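PDB 7BVF: probable arabinosyltransferase B from Mycobacterium tuberculosis H37Rv, which transfers arabinose units to build the arabinan of cell-wall arabinogalactan and is a target of the antituberculosis drug ethambutol. Local coordinates for residues 287-291 with 351-355; 650-654 with 1058-1062. All blocks are in the same frame, centred on the assembly; numbering follows the deposited sequence.

Contact 1 joins helix 278-293, predicted to cross the membrane, to the start of helix 353-369, both in the GT-C-like part of the chain. Contact 2 joins two loops, 650-654 and 1058-1062, and so ties that part to the C-terminal domain. They share no element; their centres lie about 23 Å apart and their nearest atoms about 8 Å. Each is partly buried, but only in contact 1 is a touching residue, Leu288, exposed. Contact 1 covers more surface, 336 against 193 Å², and mixes two weak hydrogen bonds and a stack with leucine packing. Contact 2 rests on a CH-pi approach and van der Waals touches around one tyrosine and one arginine.

Contact 1. Residues 287-291 with 351-355; sequences FLLWH and RLPDL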
loop_
_atom_site.group_PDB
_atom_site.type_symbol
_atom_site.label_atom_id
_atom_site.label_comp_id
_atom_site.label_asym_id
_atom_site.label_seq_id
_atom_site.Cartn_x
_atom_site.Cartn_y
_atom_site.Cartn_z
ATOM N N PHE A 287 -36.494 -2.110 -9.587
ATOM C CA PHE A 287 -36.325 -2.034 -8.140
ATOM C C PHE A 287 -36.923 -3.258 -7.459
ATOM O O PHE A 287 -36.298 -3.856 -6.573
ATOM C CB PHE A 287 -36.965 -0.756 -7.594
ATOM C CG PHE A 287 -36.002 0.381 -7.440
ATOM C CD1 PHE A 287 -35.091 0.398 -6.407
ATOM C CD2 PHE A 287 -36.006 1.433 -8.331
ATOM C CE1 PHE A 287 -34.205 1.437 -6.272
ATOM C CE2 PHE A 287 -35.118 2.474 -8.196
ATOM C CZ PHE A 287 -34.218 2.475 -7.166
ATOM N N LEU A 288 -38.130 -3.652 -7.870
ATOM C CA LEU A 288 -38.788 -4.787 -7.234
ATOM C C LEU A 288 -38.067 -6.097 -7.517
ATOM O O LEU A 288 -38.092 -7.003 -6.680
ATOM C CB LEU A 288 -40.240 -4.879 -7.692
ATOM C CG LEU A 288 -41.164 -3.759 -7.224
ATOM C CD1 LEU A 288 -42.606 -4.099 -7.536
ATOM C CD2 LEU A 288 -40.985 -3.501 -5.744
ATOM N N LEU A 289 -37.428 -6.225 -8.678
ATOM C CA LEU A 289 -36.695 -7.450 -8.978
ATOM C C LEU A 289 -35.409 -7.533 -8.170
ATOM O O LEU A 289 -35.077 -8.593 -7.622
ATOM C CB LEU A 289 -36.399 -7.516 -10.473
ATOM C CG LEU A 289 -35.704 -8.752 -11.029
ATOM C CD1 LEU A 289 -36.648 -9.935 -11.044
ATOM C CD2 LEU A 289 -35.195 -8.460 -12.421
ATOM N N TRP A 290 -34.671 -6.428 -8.087
ATOM C CA TRP A 290 -33.431 -6.403 -7.329
ATOM C C TRP A 290 -33.664 -6.526 -5.835
ATOM O O TRP A 290 -32.766 -6.972 -5.118
ATOM C CB TRP A 290 -32.662 -5.121 -7.626
ATOM C CG TRP A 290 -31.245 -5.153 -7.177
ATOM C CD1 TRP A 290 -30.711 -4.497 -6.115
ATOM C CD2 TRP A 290 -30.171 -5.875 -7.784
ATOM N NE1 TRP A 290 -29.370 -4.765 -6.017
ATOM C CE2 TRP A 290 -29.015 -5.610 -7.033
ATOM C CE3 TRP A 290 -30.075 -6.721 -8.889
ATOM C CZ2 TRP A 290 -27.782 -6.159 -7.349
ATOM C CZ3 TRP A 290 -28.854 -7.263 -9.198
ATOM C CH2 TRP A 290 -27.723 -6.981 -8.434
ATOM N N HIS A 291 -34.836 -6.132 -5.339
ATOM C CA HIS A 291 -35.104 -6.328 -3.920
ATOM C C HIS A 291 -35.168 -7.805 -3.558
ATOM O O HIS A 291 -34.892 -8.171 -2.412
ATOM C CB HIS A 291 -36.403 -5.632 -3.522
ATOM C CG HIS A 291 -36.668 -5.642 -2.050
ATOM N ND1 HIS A 291 -37.693 -6.366 -1.483
ATOM C CD2 HIS A 291 -36.043 -5.012 -1.028
ATOM C CE1 HIS A 291 -37.688 -6.183 -0.175
ATOM N NE2 HIS A 291 -36.697 -5.367 0.127
ATOM N N ARG A 351 -35.371 -4.908 4.833
ATOM C CA ARG A 351 -34.829 -3.975 3.853
ATOM C C ARG A 351 -35.932 -3.311 3.036
ATOM O O ARG A 351 -35.780 -3.077 1.839
ATOM C CB ARG A 351 -33.838 -4.677 2.930
ATOM C CG ARG A 351 -33.043 -5.773 3.598
ATOM C CD ARG A 351 -31.939 -6.296 2.701
ATOM N NE ARG A 351 -32.367 -6.465 1.316
ATOM C CZ ARG A 351 -33.046 -7.513 0.866
ATOM N NH1 ARG A 351 -33.386 -7.590 -0.409
ATOM N NH2 ARG A 351 -33.382 -8.488 1.689
ATOM N N LEU A 352 -37.059 -3.017 3.672
ATOM C CA LEU A 352 -38.153 -2.283 3.047
ATOM C C LEU A 352 -37.891 -0.779 3.019
ATOM O O LEU A 352 -38.214 -0.126 2.015
ATOM C CB LEU A 352 -39.475 -2.576 3.757
ATOM C CG LEU A 352 -40.238 -3.812 3.294
ATOM C CD1 LEU A 352 -41.553 -3.923 4.031
ATOM C CD2 LEU A 352 -40.468 -3.753 1.803
ATOM N N PRO A 353 -37.353 -0.177 4.091
ATOM C CA PRO A 353 -36.990 1.246 3.997
ATOM C C PRO A 353 -36.049 1.562 2.852
ATOM O O PRO A 353 -36.201 2.605 2.208
ATOM C CB PRO A 353 -36.341 1.520 5.357
ATOM C CG PRO A 353 -37.032 0.607 6.267
ATOM C CD PRO A 353 -37.265 -0.648 5.486
ATOM N N ASP A 354 -35.080 0.691 2.570
ATOM C CA ASP A 354 -34.142 0.946 1.485
ATOM C C ASP A 354 -34.786 0.819 0.112
ATOM O O ASP A 354 -34.197 1.264 -0.877
ATOM C CB ASP A 354 -32.951 -0.004 1.588
ATOM C CG ASP A 354 -31.958 0.420 2.650
ATOM O OD1 ASP A 354 -31.964 -0.186 3.743
ATOM O OD2 ASP A 354 -31.171 1.356 2.393
ATOM N N LEU A 355 -35.968 0.215 0.022
ATOM C CA LEU A 355 -36.714 0.159 -1.228
ATOM C C LEU A 355 -37.630 1.368 -1.376
ATOM O O LEU A 355 -37.694 1.986 -2.449
ATOM C CB LEU A 355 -37.524 -1.137 -1.294
ATOM C CG LEU A 355 -38.559 -1.264 -2.408
ATOM C CD1 LEU A 355 -37.882 -1.519 -3.729
ATOM C CD2 LEU A 355 -39.542 -2.368 -2.095
#
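His291 and Arg351 meet through two weak hydrogen bonds and a stack in the closely fitted part of this contact. NE2 of His291 donates to the backbone O of Arg351 at 3.0 Å, and NH1 of Arg351 approaches the backbone O of His291 at 2.6 Å in the plane of the guanidinium, at its edge. The N-H...O angles are 132° and 117°. The guanidinium also lies on one face of the imidazole, centres 4.7 Å apart and planes 29° apart; the Arg351 chain bends at chi3 to bring it there. The imidazole thus has a guanidinium on one face and, more loosely, the CD2 methyl of Leu355 over the other. Arg351 NE also makes a weak hydrogen bond to Asn400 O, and the Arg351 side chain is about 13 Å from bound ethambutol.

The apolar side is looser: CD1 of Leu355 lies 4.0 Å from CB of the buried Phe287, and its CD2 is 4.1 Å from CD2 of the exposed Leu288. Leu352 CD2 only brushes His291 CE1, at 4.2 Å. Trp395 meets the Phe287 ring edge-to-face. Helix 278-293 here packs on the start of helix 353-369 and the loop residues leading into it, an interhelical contact in the GT-C-like, probably membrane-embedded, part of the enzyme.

Contact 2. Residues 650-654 with 1058-1062; sequences SSYGV and ARDWG
One face of the Tyr652 ring carries CD of Arg1059, which stands 3.8 Å from the ring centroid and 13° off its normal, a CH-pi contact over the ring centre. The guanidinium is turned 34° from the ring plane and has CA of Tyr652 over one of its own faces, offset toward the rim. A bend at chi3 (-77°) of the Arg1059 chain carries the group past the ring toward the tyrosine backbone. There NH1 comes 3.8 Å from Tyr652 CD1, and NH2 is 3.8 Å from the backbone N of Gly653; neither approach is a hydrogen bond. Asp1056 offers NE of Arg1059 a long, weak ion pair.

The phenol end reaches the other loop separately: Tyr652 OH sits 3.6 Å from CA and 3.7 Å from CB of Trp1061. The indole extends off in another direction, packing on Leu1053 and giving a weak hydrogen bond from NE1 to Thr1051 OG1. On the opposing loop, Gly653 O accepts a hydrogen bond from Arg728 NE. The two loops thus form an interdomain contact, in which the segment between helices 622-639 and 668-687 of the GT-C region meets the loop linking antiparallel strands 1046-1053 and 1063-1067 of the EmbC-type C-terminal domain.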
loop_
_atom_site.group_PDB
_atom_site.type_symbol
_atom_site.label_atom_id
_atom_site.label_comp_id
_atom_site.label_asym_id
_atom_site.label_seq_id
_atom_site.Cartn_x
_atom_site.Cartn_y
_atom_site.Cartn_z
ATOM N N SER A 650 -23.445 -13.347 -1.539
ATOM C CA SER A 650 -23.950 -12.897 -2.823
ATOM C C SER A 650 -23.062 -13.336 -3.972
ATOM O O SER A 650 -23.423 -13.129 -5.131
ATOM C CB SER A 650 -24.084 -11.376 -2.823
ATOM O OG SER A 650 -25.000 -10.952 -1.834
ATOM N N SER A 651 -21.916 -13.940 -3.671
ATOM C CA SER A 651 -20.957 -14.380 -4.667
ATOM C C SER A 651 -21.092 -15.857 -4.999
ATOM O O SER A 651 -20.234 -16.404 -5.693
ATOM C CB SER A 651 -19.541 -14.093 -4.181
ATOM O OG SER A 651 -19.282 -14.775 -2.970
ATOM N N TYR A 652 -22.139 -16.513 -4.515
ATOM C CA TYR A 652 -22.330 -17.940 -4.747
ATOM C C TYR A 652 -22.898 -18.136 -6.143
ATOM O O TYR A 652 -24.104 -18.015 -6.355
ATOM C CB TYR A 652 -23.261 -18.540 -3.702
ATOM C CG TYR A 652 -22.632 -18.790 -2.355
ATOM C CD1 TYR A 652 -21.414 -18.233 -2.018
ATOM C CD2 TYR A 652 -23.268 -19.585 -1.418
ATOM C CE1 TYR A 652 -20.848 -18.458 -0.787
ATOM C CE2 TYR A 652 -22.712 -19.816 -0.187
ATOM C CZ TYR A 652 -21.502 -19.250 0.124
ATOM O OH TYR A 652 -20.938 -19.477 1.354
ATOM N N GLY A 653 -22.033 -18.443 -7.103
ATOM C CA GLY A 653 -22.448 -18.848 -8.428
ATOM C C GLY A 653 -22.165 -17.848 -9.525
ATOM O O GLY A 653 -22.206 -18.224 -10.701
ATOM N N VAL A 654 -21.884 -16.592 -9.190
ATOM C CA VAL A 654 -21.690 -15.563 -10.209
ATOM C C VAL A 654 -20.429 -15.903 -10.995
ATOM O O VAL A 654 -19.460 -16.419 -10.420
ATOM C CB VAL A 654 -21.638 -14.158 -9.591
ATOM C CG1 VAL A 654 -22.849 -13.937 -8.712
ATOM C CG2 VAL A 654 -20.374 -13.957 -8.804
ATOM N N ALA A 1058 -16.724 -28.055 -2.925
ATOM C CA ALA A 1058 -15.454 -27.361 -3.092
ATOM C C ALA A 1058 -15.535 -25.891 -2.702
ATOM O O ALA A 1058 -14.673 -25.103 -3.098
ATOM C CB ALA A 1058 -14.962 -27.494 -4.531
ATOM N N ARG A 1059 -16.545 -25.504 -1.929
ATOM C CA ARG A 1059 -16.732 -24.124 -1.510
ATOM C C ARG A 1059 -16.579 -24.013 -0.001
ATOM O O ARG A 1059 -17.034 -24.885 0.745
ATOM C CB ARG A 1059 -18.101 -23.598 -1.934
ATOM C CG ARG A 1059 -18.224 -22.091 -1.875
ATOM C CD ARG A 1059 -19.574 -21.627 -2.377
ATOM N NE ARG A 1059 -19.676 -21.656 -3.832
ATOM C CZ ARG A 1059 -19.192 -20.712 -4.631
ATOM N NH1 ARG A 1059 -18.562 -19.668 -4.118
ATOM N NH2 ARG A 1059 -19.333 -20.815 -5.944
ATOM N N ASP A 1060 -15.940 -22.933 0.439
ATOM C CA ASP A 1060 -15.695 -22.667 1.852
ATOM C C ASP A 1060 -16.715 -21.645 2.337
ATOM O O ASP A 1060 -16.620 -20.460 2.006
ATOM C CB ASP A 1060 -14.272 -22.158 2.062
ATOM C CG ASP A 1060 -13.898 -22.056 3.524
ATOM O OD1 ASP A 1060 -14.603 -22.651 4.365
ATOM O OD2 ASP A 1060 -12.898 -21.379 3.838
ATOM N N TRP A 1061 -17.687 -22.101 3.123
ATOM C CA TRP A 1061 -18.736 -21.222 3.619
ATOM C C TRP A 1061 -18.350 -20.481 4.889
ATOM O O TRP A 1061 -18.902 -19.409 5.154
ATOM C CB TRP A 1061 -20.015 -22.023 3.873
ATOM C CG TRP A 1061 -19.920 -22.951 5.037
ATOM C CD1 TRP A 1061 -19.487 -24.238 5.020
ATOM C CD2 TRP A 1061 -20.266 -22.663 6.397
ATOM N NE1 TRP A 1061 -19.541 -24.773 6.280
ATOM C CE2 TRP A 1061 -20.015 -23.824 7.145
ATOM C CE3 TRP A 1061 -20.761 -21.532 7.054
ATOM C CZ2 TRP A 1061 -20.244 -23.891 8.513
ATOM C CZ3 TRP A 1061 -20.987 -21.602 8.411
ATOM C CH2 TRP A 1061 -20.731 -22.771 9.126
ATOM N N GLY A 1062 -17.435 -21.015 5.673
ATOM C CA GLY A 1062 -17.053 -20.416 6.928
ATOM C C GLY A 1062 -16.538 -21.491 7.878
ATOM O O GLY A 1062 -15.844 -22.414 7.457
#